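Local coordinates for protein citrate synthase (Sulfolobus solfataricus, PDB 1O7X) that is a mostly helical enzyme of the citrate synthase family, modelled as a dimer of two copies of the same chain, at residues T82-P87 / Y135-G140; A90-L95 / V327-A332; A102-D107 / M202-T207; R287-A292 / D313-I318. One frame throughout, in Å; residues are numbered along the deposited sequence.

Interaction 1. Residues T82-P87 / Y135-G140; sequences TIYLMP and YRRKEG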
loop_
_atom_site.group_PDB
_atom_site.type_symbol
_atom_site.label_atom_id
_atom_site.label_comp_id
_atom_site.label_asym_id
_atom_site.label_seq_id
_atom_site.Cartn_x
_atom_site.Cartn_y
_atom_site.Cartn_z
ATOM N N THR A 82 11.522 -10.425 -12.478
ATOM C CA THR A 82 10.163 -10.330 -11.967
ATOM C C THR A 82 9.306 -9.471 -12.882
ATOM O O THR A 82 8.178 -9.832 -13.228
ATOM C CB THR A 82 10.320 -9.715 -10.559
ATOM O OG1 THR A 82 10.531 -10.759 -9.610
ATOM C CG2 THR A 82 9.149 -8.867 -10.152
ATOM N N ILE A 83 9.834 -8.308 -13.276
ATOM C CA ILE A 83 9.127 -7.356 -14.133
ATOM C C ILE A 83 8.962 -8.017 -15.495
ATOM O O ILE A 83 7.904 -7.948 -16.117
ATOM C CB ILE A 83 9.825 -5.997 -14.264
ATOM C CG1 ILE A 83 9.568 -5.126 -13.016
ATOM C CG2 ILE A 83 9.395 -5.207 -15.507
ATOM C CD1 ILE A 83 10.488 -3.920 -13.004
ATOM N N TYR A 84 9.997 -8.718 -15.943
ATOM C CA TYR A 84 9.872 -9.388 -17.231
ATOM C C TYR A 84 9.014 -10.648 -17.122
ATOM O O TYR A 84 8.553 -11.041 -18.215
ATOM C CB TYR A 84 11.234 -9.572 -17.894
ATOM C CG TYR A 84 11.677 -8.346 -18.681
ATOM C CD1 TYR A 84 12.115 -7.195 -18.034
ATOM C CD2 TYR A 84 11.635 -8.347 -20.067
ATOM C CE1 TYR A 84 12.509 -6.085 -18.750
ATOM C CE2 TYR A 84 12.016 -7.234 -20.803
ATOM C CZ TYR A 84 12.457 -6.103 -20.134
ATOM O OH TYR A 84 12.820 -4.999 -20.850
ATOM N N LEU A 85 8.669 -11.194 -15.957
ATOM C CA LEU A 85 7.750 -12.301 -15.870
ATOM C C LEU A 85 6.283 -11.886 -15.991
ATOM O O LEU A 85 5.444 -12.744 -16.312
ATOM C CB LEU A 85 7.874 -13.105 -14.566
ATOM C CG LEU A 85 9.071 -14.042 -14.442
ATOM C CD1 LEU A 85 9.163 -14.564 -13.019
ATOM C CD2 LEU A 85 9.050 -15.187 -15.450
ATOM N N MET A 86 5.916 -10.636 -15.719
ATOM C CA MET A 86 4.526 -10.200 -15.861
ATOM C C MET A 86 4.141 -9.921 -17.313
ATOM O O MET A 86 4.961 -9.711 -18.225
ATOM C CB MET A 86 4.353 -8.962 -14.981
ATOM C CG MET A 86 4.893 -9.142 -13.564
ATOM S SD MET A 86 4.058 -10.527 -12.729
ATOM C CE MET A 86 2.431 -9.834 -12.668
ATOM N N PRO A 87 2.842 -9.940 -17.610
ATOM C CA PRO A 87 2.337 -9.675 -18.935
ATOM C C PRO A 87 2.778 -8.315 -19.441
ATOM O O PRO A 87 2.532 -7.300 -18.762
ATOM C CB PRO A 87 0.819 -9.658 -18.791
ATOM C CG PRO A 87 0.517 -10.231 -17.464
ATOM C CD PRO A 87 1.742 -10.092 -16.619
ATOM N N TYR A 135 9.011 0.527 -18.988
ATOM C CA TYR A 135 8.832 0.954 -20.352
ATOM C C TYR A 135 9.413 -0.036 -21.357
ATOM O O TYR A 135 8.712 -0.435 -22.296
ATOM C CB TYR A 135 9.505 2.312 -20.570
ATOM C CG TYR A 135 9.523 2.746 -22.015
ATOM C CD1 TYR A 135 8.346 2.749 -22.756
ATOM C CD2 TYR A 135 10.695 3.121 -22.659
ATOM C CE1 TYR A 135 8.321 3.159 -24.074
ATOM C CE2 TYR A 135 10.687 3.513 -23.990
ATOM C CZ TYR A 135 9.499 3.554 -24.682
ATOM O OH TYR A 135 9.448 3.976 -25.995
ATOM N N ARG A 136 10.689 -0.431 -21.167
ATOM C CA ARG A 136 11.275 -1.363 -22.124
ATOM C C ARG A 136 10.470 -2.641 -22.248
ATOM O O ARG A 136 10.248 -3.122 -23.343
ATOM C CB ARG A 136 12.719 -1.707 -21.828
ATOM C CG ARG A 136 13.578 -0.505 -21.506
ATOM C CD ARG A 136 15.053 -0.873 -21.658
ATOM N NE ARG A 136 15.620 -0.081 -22.723
ATOM C CZ ARG A 136 15.926 -0.397 -23.964
ATOM N NH1 ARG A 136 15.733 -1.625 -24.416
ATOM N NH2 ARG A 136 16.419 0.557 -24.744
ATOM N N ARG A 137 9.978 -3.177 -21.147
ATOM C CA ARG A 137 9.245 -4.432 -21.121
ATOM C C ARG A 137 7.891 -4.317 -21.777
ATOM O O ARG A 137 7.366 -5.325 -22.255
ATOM C CB ARG A 137 9.155 -4.897 -19.670
ATOM C CG ARG A 137 7.797 -5.367 -19.196
ATOM C CD ARG A 137 7.775 -6.856 -18.983
ATOM N NE ARG A 137 6.640 -7.501 -19.637
ATOM C CZ ARG A 137 6.822 -8.463 -20.532
ATOM N NH1 ARG A 137 8.036 -8.854 -20.856
ATOM N NH2 ARG A 137 5.848 -9.081 -21.146
ATOM N N LYS A 138 7.292 -3.135 -21.779
ATOM C CA LYS A 138 5.977 -2.946 -22.369
ATOM C C LYS A 138 6.085 -2.720 -23.876
ATOM O O LYS A 138 5.076 -2.741 -24.582
ATOM C CB LYS A 138 5.210 -1.813 -21.704
ATOM C CG LYS A 138 4.859 -1.888 -20.241
ATOM C CD LYS A 138 3.604 -1.082 -19.882
ATOM C CE LYS A 138 2.396 -1.840 -20.340
ATOM N NZ LYS A 138 1.266 -1.076 -20.862
ATOM N N GLU A 139 7.256 -2.403 -24.368
ATOM C CA GLU A 139 7.568 -2.227 -25.762
ATOM C C GLU A 139 8.300 -3.477 -26.285
ATOM O O GLU A 139 8.675 -3.571 -27.463
ATOM C CB GLU A 139 8.491 -1.036 -26.003
ATOM C CG GLU A 139 7.927 0.344 -26.114
ATOM C CD GLU A 139 6.660 0.483 -26.923
ATOM O OE1 GLU A 139 6.735 0.210 -28.152
ATOM O OE2 GLU A 139 5.612 0.850 -26.343
ATOM N N GLY A 140 8.554 -4.422 -25.374
ATOM C CA GLY A 140 9.246 -5.656 -25.650
ATOM C C GLY A 140 10.759 -5.628 -25.789
ATOM O O GLY A 140 11.347 -6.606 -26.280
#
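Arg137 lies lengthwise against Tyr84, the two side chains running past one another in opposite directions. Its CB sits over one face of the phenol ring, nearer the rim than the middle, 3.7 Å from the centroid of the Tyr84 ring and 19° off the ring normal, a CH-pi contact. Farther out the chain bends at chi2 and again at chi3, and this stands the guanidinium steeply against the ring, their planes 79° apart. Tyr84 CD2 therefore meets the guanidinium at its edge, 3.7 Å from Arg137 NH1. Beyond the ring rim, Tyr84 OH passes 3.4 Å from Arg136 CB and makes its hydrogen bond to Asn141 O, just past the end of the partner segment.

The C-terminal parts of helices 77-85 and 116-138 lie side by side here; Met86 and Pro87 follow the first, and Gly140, with positive phi, has left helical geometry after the second. The guanidinium reaches across to the end of helix 77-85, among carbonyls. Met86 O lies over one of its faces, 3.1 Å from Arg137 NE and equally near NH2, but the angles are too poor for hydrogen bonds. The attraction is more likely electrostatic, between a positive group and a helix end rich in carbonyl oxygens. Lower down the same side chain, Arg137 CG runs alongside Ile83 CG2 at 4.0 Å. Met86 and Pro87 also pack on Ser105 and Ile106 of the second subunit, while Arg136 is turned the other way, with NE bonded to Ala159 O and NH1 to Lys142 O.

Interaction 2. Residues A90-L95 / V327-A332; sequences ADAIGL and VYMFTA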
loop_
_atom_site.group_PDB
_atom_site.type_symbol
_atom_site.label_atom_id
_atom_site.label_comp_id
_atom_site.label_asym_id
_atom_site.label_seq_id
_atom_site.Cartn_x
_atom_site.Cartn_y
_atom_site.Cartn_z
ATOM N N ALA A 90 0.390 -5.534 -18.829
ATOM C CA ALA A 90 -0.001 -5.090 -17.494
ATOM C C ALA A 90 0.033 -3.550 -17.439
ATOM O O ALA A 90 0.824 -2.909 -18.115
ATOM C CB ALA A 90 0.914 -5.612 -16.392
ATOM N N ASP A 91 -0.767 -2.953 -16.573
ATOM C CA ASP A 91 -0.689 -1.524 -16.360
ATOM C C ASP A 91 0.727 -1.270 -15.811
ATOM O O ASP A 91 1.320 -2.120 -15.139
ATOM C CB ASP A 91 -1.788 -1.034 -15.451
ATOM C CG ASP A 91 -1.701 0.407 -15.004
ATOM O OD1 ASP A 91 -0.655 0.925 -14.541
ATOM O OD2 ASP A 91 -2.767 1.067 -15.119
ATOM N N ALA A 92 1.228 -0.063 -16.059
ATOM C CA ALA A 92 2.592 0.298 -15.744
ATOM C C ALA A 92 2.787 0.560 -14.262
ATOM O O ALA A 92 3.867 0.252 -13.693
ATOM C CB ALA A 92 3.053 1.442 -16.630
ATOM N N ILE A 93 1.733 1.066 -13.640
ATOM C CA ILE A 93 1.826 1.304 -12.184
ATOM C C ILE A 93 1.899 -0.037 -11.455
ATOM O O ILE A 93 2.618 -0.177 -10.470
ATOM C CB ILE A 93 0.648 2.157 -11.695
ATOM C CG1 ILE A 93 0.682 3.547 -12.311
ATOM C CG2 ILE A 93 0.571 2.188 -10.175
ATOM C CD1 ILE A 93 2.004 4.273 -12.455
ATOM N N GLY A 94 1.196 -1.037 -11.989
ATOM C CA GLY A 94 1.118 -2.392 -11.502
ATOM C C GLY A 94 2.513 -3.006 -11.520
ATOM O O GLY A 94 2.995 -3.602 -10.551
ATOM N N LEU A 95 3.165 -2.813 -12.672
ATOM C CA LEU A 95 4.520 -3.352 -12.835
ATOM C C LEU A 95 5.413 -2.638 -11.840
ATOM O O LEU A 95 6.274 -3.300 -11.294
ATOM C CB LEU A 95 5.061 -3.213 -14.242
ATOM C CG LEU A 95 4.475 -3.988 -15.417
ATOM C CD1 LEU A 95 5.120 -3.583 -16.737
ATOM C CD2 LEU A 95 4.646 -5.487 -15.246
ATOM N N VAL A 327 1.506 7.065 -24.350
ATOM C CA VAL A 327 0.523 7.487 -23.383
ATOM C C VAL A 327 0.518 6.647 -22.111
ATOM O O VAL A 327 0.288 7.173 -21.011
ATOM C CB VAL A 327 -0.894 7.422 -23.979
ATOM C CG1 VAL A 327 -1.873 8.014 -22.974
ATOM C CG2 VAL A 327 -0.966 8.164 -25.291
ATOM N N TYR A 328 0.728 5.341 -22.228
ATOM C CA TYR A 328 0.720 4.440 -21.090
ATOM C C TYR A 328 1.842 4.744 -20.119
ATOM O O TYR A 328 1.715 4.307 -18.972
ATOM C CB TYR A 328 0.662 2.966 -21.536
ATOM C CG TYR A 328 1.933 2.383 -22.089
ATOM C CD1 TYR A 328 2.998 2.092 -21.235
ATOM C CD2 TYR A 328 2.100 2.133 -23.440
ATOM C CE1 TYR A 328 4.192 1.584 -21.726
ATOM C CE2 TYR A 328 3.272 1.599 -23.940
ATOM C CZ TYR A 328 4.318 1.323 -23.080
ATOM O OH TYR A 328 5.517 0.822 -23.524
ATOM N N MET A 329 2.909 5.447 -20.411
ATOM C CA MET A 329 3.914 5.740 -19.411
ATOM C C MET A 329 3.576 6.965 -18.562
ATOM O O MET A 329 4.214 7.109 -17.512
ATOM C CB MET A 329 5.277 5.972 -20.062
ATOM C CG MET A 329 6.047 4.701 -20.447
ATOM S SD MET A 329 6.533 3.843 -18.937
ATOM C CE MET A 329 5.292 2.623 -18.779
ATOM N N PHE A 330 2.644 7.821 -18.915
ATOM C CA PHE A 330 2.311 9.041 -18.236
ATOM C C PHE A 330 2.242 9.068 -16.732
ATOM O O PHE A 330 3.096 9.720 -16.107
ATOM C CB PHE A 330 1.043 9.656 -18.867
ATOM C CG PHE A 330 1.246 10.192 -20.273
ATOM C CD1 PHE A 330 2.397 9.983 -21.002
ATOM C CD2 PHE A 330 0.204 10.888 -20.871
ATOM C CE1 PHE A 330 2.543 10.457 -22.275
ATOM C CE2 PHE A 330 0.340 11.371 -22.161
ATOM C CZ PHE A 330 1.502 11.159 -22.860
ATOM N N THR A 331 1.339 8.389 -16.059
ATOM C CA THR A 331 1.319 8.233 -14.609
ATOM C C THR A 331 2.644 7.677 -14.102
ATOM O O THR A 331 3.058 8.027 -12.992
ATOM C CB THR A 331 0.170 7.294 -14.171
ATOM O OG1 THR A 331 -0.996 7.699 -14.891
ATOM C CG2 THR A 331 -0.177 7.283 -12.691
ATOM N N ALA A 332 3.324 6.815 -14.848
ATOM C CA ALA A 332 4.603 6.284 -14.389
ATOM C C ALA A 332 5.651 7.387 -14.322
ATOM O O ALA A 332 6.467 7.407 -13.413
ATOM C CB ALA A 332 5.096 5.169 -15.296
#
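Ile93 reaches across to Thr331 and Ala332 with one branch. From its CB the chain leaves through CG1, set opposite the carbonyl carbon (chi1 -64°), and CG1 comes 3.9 Å from Thr331 CG2. The terminal CD1 makes the nearer contacts: it touches that same Thr331 CG2 at 3.7 Å, lies equally far from Ala332 N, and has Ala332 CB at 4.3 Å. The two branched side chains cross at about a right angle, methyl against methyl. Thr331 keeps its hydroxyl for other partners, with OG1 hydrogen-bonded to Glu223 OE2 and Gly220 N.

One residue earlier, Ala92 CB points at the partner segment, where the folded-back tip of Met329 brings CE against it. Tyr328 O lies 3.9 Å from Ala92 CB. Thus the first turn of helix 92-106 packs on residues 328-332, which lead into helix 330-352, in the core of this helical fold. That first turn is N-capped by Asp91, whose OD1 accepts from Ile93 N at 2.6 Å.

Since the contact is made mostly by methyl and methylene groups, it depends on burial and fit of shape, while the Thr331 hydroxyl beside it is served by Glu223 and Gly220.

Interaction 3. Residues A102-D107 / M202-T207; sequences ALASID and MYSSLT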
loop_
_atom_site.group_PDB
_atom_site.type_symbol
_atom_site.label_atom_id
_atom_site.label_comp_id
_atom_site.label_asym_id
_atom_site.label_seq_id
_atom_site.Cartn_x
_atom_site.Cartn_y
_atom_site.Cartn_z
ATOM N N ALA A 102 9.352 -6.194 -4.981
ATOM C CA ALA A 102 10.524 -7.096 -5.075
ATOM C C ALA A 102 11.667 -6.462 -4.305
ATOM O O ALA A 102 12.075 -7.045 -3.302
ATOM C CB ALA A 102 10.799 -7.604 -6.464
ATOM N N LEU A 103 12.055 -5.218 -4.560
ATOM C CA LEU A 103 13.096 -4.543 -3.776
ATOM C C LEU A 103 12.880 -4.481 -2.267
ATOM O O LEU A 103 13.815 -4.596 -1.453
ATOM C CB LEU A 103 13.260 -3.122 -4.324
ATOM C CG LEU A 103 14.030 -2.970 -5.644
ATOM C CD1 LEU A 103 13.761 -1.610 -6.270
ATOM C CD2 LEU A 103 15.503 -3.167 -5.344
ATOM N N ALA A 104 11.650 -4.337 -1.792
ATOM C CA ALA A 104 11.379 -4.276 -0.362
ATOM C C ALA A 104 11.776 -5.575 0.334
ATOM O O ALA A 104 12.322 -5.562 1.434
ATOM C CB ALA A 104 9.910 -3.992 -0.109
ATOM N N SER A 105 11.503 -6.707 -0.306
ATOM C CA SER A 105 11.794 -7.987 0.321
ATOM C C SER A 105 13.235 -8.392 0.124
ATOM O O SER A 105 13.702 -9.167 0.962
ATOM C CB SER A 105 10.767 -9.039 -0.058
ATOM O OG SER A 105 10.893 -9.526 -1.366
ATOM N N ILE A 106 13.993 -7.849 -0.791
ATOM C CA ILE A 106 15.406 -8.169 -0.939
ATOM C C ILE A 106 16.250 -7.349 0.027
ATOM O O ILE A 106 17.370 -7.698 0.383
ATOM C CB ILE A 106 15.860 -7.857 -2.386
ATOM C CG1 ILE A 106 15.463 -8.981 -3.348
ATOM C CG2 ILE A 106 17.342 -7.603 -2.499
ATOM C CD1 ILE A 106 15.501 -8.601 -4.809
ATOM N N ASP A 107 15.735 -6.215 0.475
ATOM C CA ASP A 107 16.427 -5.275 1.347
ATOM C C ASP A 107 16.381 -5.574 2.819
ATOM O O ASP A 107 16.205 -4.660 3.647
ATOM C CB ASP A 107 15.846 -3.902 0.985
ATOM C CG ASP A 107 16.306 -2.651 1.694
ATOM O OD1 ASP A 107 17.494 -2.298 1.532
ATOM O OD2 ASP A 107 15.486 -2.020 2.411
ATOM N N MET A 202 10.949 1.744 3.375
ATOM C CA MET A 202 10.681 2.815 2.425
ATOM C C MET A 202 10.166 2.228 1.130
ATOM O O MET A 202 9.210 2.775 0.557
ATOM C CB MET A 202 11.874 3.737 2.217
ATOM C CG MET A 202 12.225 4.549 3.448
ATOM S SD MET A 202 13.500 5.814 3.219
ATOM C CE MET A 202 14.713 4.933 2.300
ATOM N N TYR A 203 10.734 1.090 0.723
ATOM C CA TYR A 203 10.253 0.444 -0.509
ATOM C C TYR A 203 8.813 -0.016 -0.313
ATOM O O TYR A 203 7.961 0.174 -1.180
ATOM C CB TYR A 203 11.082 -0.728 -0.943
ATOM C CG TYR A 203 12.484 -0.435 -1.407
ATOM C CD1 TYR A 203 13.564 -0.848 -0.634
ATOM C CD2 TYR A 203 12.740 0.212 -2.610
ATOM C CE1 TYR A 203 14.852 -0.619 -1.026
ATOM C CE2 TYR A 203 14.046 0.441 -3.021
ATOM C CZ TYR A 203 15.091 0.007 -2.231
ATOM O OH TYR A 203 16.403 0.242 -2.618
ATOM N N SER A 204 8.510 -0.521 0.889
ATOM C CA SER A 204 7.119 -0.881 1.160
ATOM C C SER A 204 6.192 0.323 1.163
ATOM O O SER A 204 5.063 0.259 0.654
ATOM C CB SER A 204 7.083 -1.687 2.446
ATOM O OG SER A 204 7.493 -3.016 2.173
ATOM N N SER A 205 6.618 1.485 1.685
ATOM C CA SER A 205 5.737 2.657 1.693
ATOM C C SER A 205 5.469 3.120 0.267
ATOM O O SER A 205 4.389 3.533 -0.146
ATOM C CB SER A 205 6.343 3.726 2.599
ATOM O OG SER A 205 6.987 3.075 3.673
ATOM N N LEU A 206 6.529 3.026 -0.544
ATOM C CA LEU A 206 6.350 3.361 -1.961
ATOM C C LEU A 206 5.333 2.399 -2.577
ATOM O O LEU A 206 4.373 2.822 -3.230
ATOM C CB LEU A 206 7.705 3.408 -2.646
ATOM C CG LEU A 206 8.499 4.721 -2.522
ATOM C CD1 LEU A 206 9.863 4.594 -3.192
ATOM C CD2 LEU A 206 7.763 5.882 -3.162
ATOM N N THR A 207 5.397 1.096 -2.289
ATOM C CA THR A 207 4.470 0.113 -2.825
ATOM C C THR A 207 3.077 0.579 -2.443
ATOM O O THR A 207 2.202 0.650 -3.311
ATOM C CB THR A 207 4.795 -1.322 -2.384
ATOM O OG1 THR A 207 6.104 -1.749 -2.800
ATOM C CG2 THR A 207 3.828 -2.338 -2.986
#
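Helices 92-106 and 202-213 form an antiparallel pair at the dimer interface, joined by Tyr203 lying against Leu103 and Ala104. The pair probably belongs to the sandwich of antiparallel helices through which citrate synthases dimerise. Over the local segments the axes come within 8.2 Å of each other, with 158° between their directions.

Tyr203 carries most of the contact. With CG set opposite its carbonyl carbon (chi1 -67°), the ring is brought against the other helix, and Leu103 CB sits above one face, 3.9 Å from the centroid of the Tyr203 ring, a CH-pi contact. Leu103 CD1 continues that contact toward the CE2 corner. Asp107 is poorly ordered, so its place is approximate: its CG comes to the ring's rim, near the ring plane, by Tyr203 CE1. Its OD1 forms a salt bridge with Lys119.

Between the backbones the spacer is a methyl: Ala104 CB meets Tyr203 CB at 3.6 Å and Ser204 OG at 3.5 Å. Ser204 OG turns its hydrogen bonding to Asp201 OD1 and to Glu97 OE1 of the second subunit. Tyr203 O is gripped twice, by Thr207 N at 2.9 Å and by Thr207 OG1 at 3.1 Å, the hydroxyl approaching from above the carbonyl plane.

Small residues thus bring the helices close while the aromatic face takes up aliphatic carbon. A weak hydrogen bond between Thr207 OG1 and Thr100 OG1 also links the two helices, and Ser204 reaches across to the other subunit, but the pairing rests mainly on apolar and CH-pi packing.

Interaction 4. Residues R287-A292 / D313-I318; sequences RYFEIA and DFYSGI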
loop_
_atom_site.group_PDB
_atom_site.type_symbol
_atom_site.label_atom_id
_atom_site.label_comp_id
_atom_site.label_asym_id
_atom_site.label_seq_id
_atom_site.Cartn_x
_atom_site.Cartn_y
_atom_site.Cartn_z
ATOM N N ARG A 287 1.080 18.844 -33.829
ATOM C CA ARG A 287 -0.328 18.664 -34.197
ATOM C C ARG A 287 -1.108 18.610 -32.887
ATOM O O ARG A 287 -2.041 19.407 -32.748
ATOM C CB ARG A 287 -0.488 17.432 -35.064
ATOM C CG ARG A 287 -1.886 17.015 -35.440
ATOM C CD ARG A 287 -1.930 16.068 -36.643
ATOM N NE ARG A 287 -1.496 14.722 -36.300
ATOM C CZ ARG A 287 -2.162 13.785 -35.642
ATOM N NH1 ARG A 287 -3.397 13.967 -35.194
ATOM N NH2 ARG A 287 -1.553 12.625 -35.425
ATOM N N TYR A 288 -0.685 17.788 -31.921
ATOM C CA TYR A 288 -1.393 17.705 -30.649
ATOM C C TYR A 288 -1.293 18.985 -29.830
ATOM O O TYR A 288 -2.271 19.387 -29.196
ATOM C CB TYR A 288 -0.955 16.501 -29.803
ATOM C CG TYR A 288 -1.232 15.171 -30.467
ATOM C CD1 TYR A 288 -0.249 14.194 -30.513
ATOM C CD2 TYR A 288 -2.457 14.908 -31.055
ATOM C CE1 TYR A 288 -0.498 12.979 -31.124
ATOM C CE2 TYR A 288 -2.715 13.710 -31.677
ATOM C CZ TYR A 288 -1.730 12.747 -31.702
ATOM O OH TYR A 288 -1.972 11.538 -32.313
ATOM N N PHE A 289 -0.148 19.658 -29.880
ATOM C CA PHE A 289 0.075 20.934 -29.238
ATOM C C PHE A 289 -0.832 22.016 -29.834
ATOM O O PHE A 289 -1.225 22.953 -29.125
ATOM C CB PHE A 289 1.524 21.436 -29.331
ATOM C CG PHE A 289 1.714 22.688 -28.506
ATOM C CD1 PHE A 289 1.856 22.618 -27.135
ATOM C CD2 PHE A 289 1.714 23.935 -29.109
ATOM C CE1 PHE A 289 2.015 23.766 -26.379
ATOM C CE2 PHE A 289 1.875 25.085 -28.360
ATOM C CZ PHE A 289 2.029 25.008 -26.990
ATOM N N GLU A 290 -1.150 21.883 -31.116
ATOM C CA GLU A 290 -2.035 22.865 -31.731
ATOM C C GLU A 290 -3.478 22.608 -31.343
ATOM O O GLU A 290 -4.206 23.573 -31.139
ATOM C CB GLU A 290 -1.832 22.916 -33.229
ATOM C CG GLU A 290 -0.429 23.405 -33.619
ATOM C CD GLU A 290 -0.346 23.441 -35.139
ATOM O OE1 GLU A 290 -1.438 23.499 -35.755
ATOM O OE2 GLU A 290 0.792 23.421 -35.636
ATOM N N ILE A 291 -3.876 21.363 -31.161
ATOM C CA ILE A 291 -5.214 21.032 -30.676
ATOM C C ILE A 291 -5.336 21.560 -29.245
ATOM O O ILE A 291 -6.310 22.196 -28.846
ATOM C CB ILE A 291 -5.460 19.515 -30.662
ATOM C CG1 ILE A 291 -5.876 19.021 -32.056
ATOM C CG2 ILE A 291 -6.491 19.095 -29.632
ATOM C CD1 ILE A 291 -4.818 18.152 -32.702
ATOM N N ALA A 292 -4.312 21.236 -28.456
ATOM C CA ALA A 292 -4.277 21.664 -27.059
ATOM C C ALA A 292 -4.404 23.181 -26.957
ATOM O O ALA A 292 -5.390 23.705 -26.404
ATOM C CB ALA A 292 -3.021 21.100 -26.415
ATOM N N ASP A 313 -1.920 18.896 -15.787
ATOM C CA ASP A 313 -2.065 17.687 -16.571
ATOM C C ASP A 313 -2.461 17.918 -18.021
ATOM O O ASP A 313 -2.517 16.979 -18.823
ATOM C CB ASP A 313 -3.139 16.790 -15.913
ATOM C CG ASP A 313 -2.662 16.250 -14.570
ATOM O OD1 ASP A 313 -1.518 15.738 -14.536
ATOM O OD2 ASP A 313 -3.446 16.355 -13.604
ATOM N N PHE A 314 -2.786 19.187 -18.326
ATOM C CA PHE A 314 -3.211 19.567 -19.672
ATOM C C PHE A 314 -2.018 19.626 -20.607
ATOM O O PHE A 314 -2.215 19.229 -21.755
ATOM C CB PHE A 314 -3.956 20.887 -19.700
ATOM C CG PHE A 314 -4.746 21.204 -20.933
ATOM C CD1 PHE A 314 -6.076 20.806 -21.042
ATOM C CD2 PHE A 314 -4.204 21.952 -21.969
ATOM C CE1 PHE A 314 -6.841 21.132 -22.151
ATOM C CE2 PHE A 314 -4.945 22.267 -23.087
ATOM C CZ PHE A 314 -6.266 21.868 -23.169
ATOM N N TYR A 315 -0.835 19.984 -20.122
ATOM C CA TYR A 315 0.319 20.056 -21.012
ATOM C C TYR A 315 1.354 18.964 -20.851
ATOM O O TYR A 315 1.956 18.514 -21.849
ATOM C CB TYR A 315 0.970 21.465 -20.883
ATOM C CG TYR A 315 0.177 22.452 -21.720
ATOM C CD1 TYR A 315 -0.757 23.318 -21.177
ATOM C CD2 TYR A 315 0.361 22.464 -23.093
ATOM C CE1 TYR A 315 -1.483 24.190 -21.977
ATOM C CE2 TYR A 315 -0.349 23.327 -23.903
ATOM C CZ TYR A 315 -1.278 24.180 -23.335
ATOM O OH TYR A 315 -1.965 25.016 -24.179
ATOM N N SER A 316 1.574 18.468 -19.636
ATOM C CA SER A 316 2.569 17.438 -19.355
ATOM C C SER A 316 2.576 16.281 -20.331
ATOM O O SER A 316 3.635 15.862 -20.812
ATOM C CB SER A 316 2.394 16.884 -17.939
ATOM O OG SER A 316 1.081 16.332 -17.904
ATOM N N GLY A 317 1.415 15.739 -20.669
ATOM C CA GLY A 317 1.340 14.651 -21.644
ATOM C C GLY A 317 2.116 15.052 -22.896
ATOM O O GLY A 317 2.978 14.273 -23.310
ATOM N N ILE A 318 1.880 16.245 -23.447
ATOM C CA ILE A 318 2.627 16.669 -24.637
ATOM C C ILE A 318 4.126 16.649 -24.426
ATOM O O ILE A 318 4.871 16.143 -25.284
ATOM C CB ILE A 318 2.074 18.002 -25.169
ATOM C CG1 ILE A 318 0.748 17.686 -25.880
ATOM C CG2 ILE A 318 3.017 18.726 -26.119
ATOM C CD1 ILE A 318 -0.118 18.876 -26.171
#
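Tyr288 O accepts the helical bond from Ala292 N at 2.9 Å and is also touched by Ile318 CD1, 3.7 Å away. It marks the side of helix 283-303 that packs on the first turn of helix 316-323 and the residues leading into it, probably within the small domain of the citrate synthase fold.

Ile318 works as the wedge. Its CG1 is set opposite the carbonyl carbon (chi1 -76°), which carries CD1 out to Ala292 CB at 3.7 Å and close to Phe289 CA. The other branch, CG2, lies at the edge of the Phe289 ring and near its plane, 4.2 Å from Phe289 CD1. At the neighbouring ring atom Tyr315 joins in obliquely: the centroids of the Phe289 and Tyr315 rings are 5.8 Å apart, the planes are inclined at 49°, and Phe289 CE1 approaches Tyr315 CE2 to 3.5 Å. Tyr315 OH ends in a hydrogen bond to Glu296 OE1, farther along helix 283-303. Helix 221-232 adds Phe229 against Ile318 and, edge-to-face, against Phe314.

Last, the Phe314 ring turns its edge to a backbone carbonyl: Ala292 O lies in the ring plane, 3.6 Å from Phe314 CE2.

Overall arrangement
Helix 92-106 ties three of the contacts together: its first turn makes interaction 2, its last turns make interaction 3, and Leu95 on it packs against Met86 of interaction 1. Interactions 1 and 2, with centres about 11 Å apart, also join through Glu139 OE2, which is probably hydrogen-bonded to Tyr328 OH at 2.8 Å. All three touch the second subunit. Interaction 4 does not; it lies across the chain's centre from interaction 3, about 35 Å between centres, and closes within the loop spanned by interaction 2. There Phe330 CE2 packs on Gly317 CA at 3.5 Å, so interaction 2 connects the dimer-facing helix 92-106 with segment 313-318, and so with interaction 4.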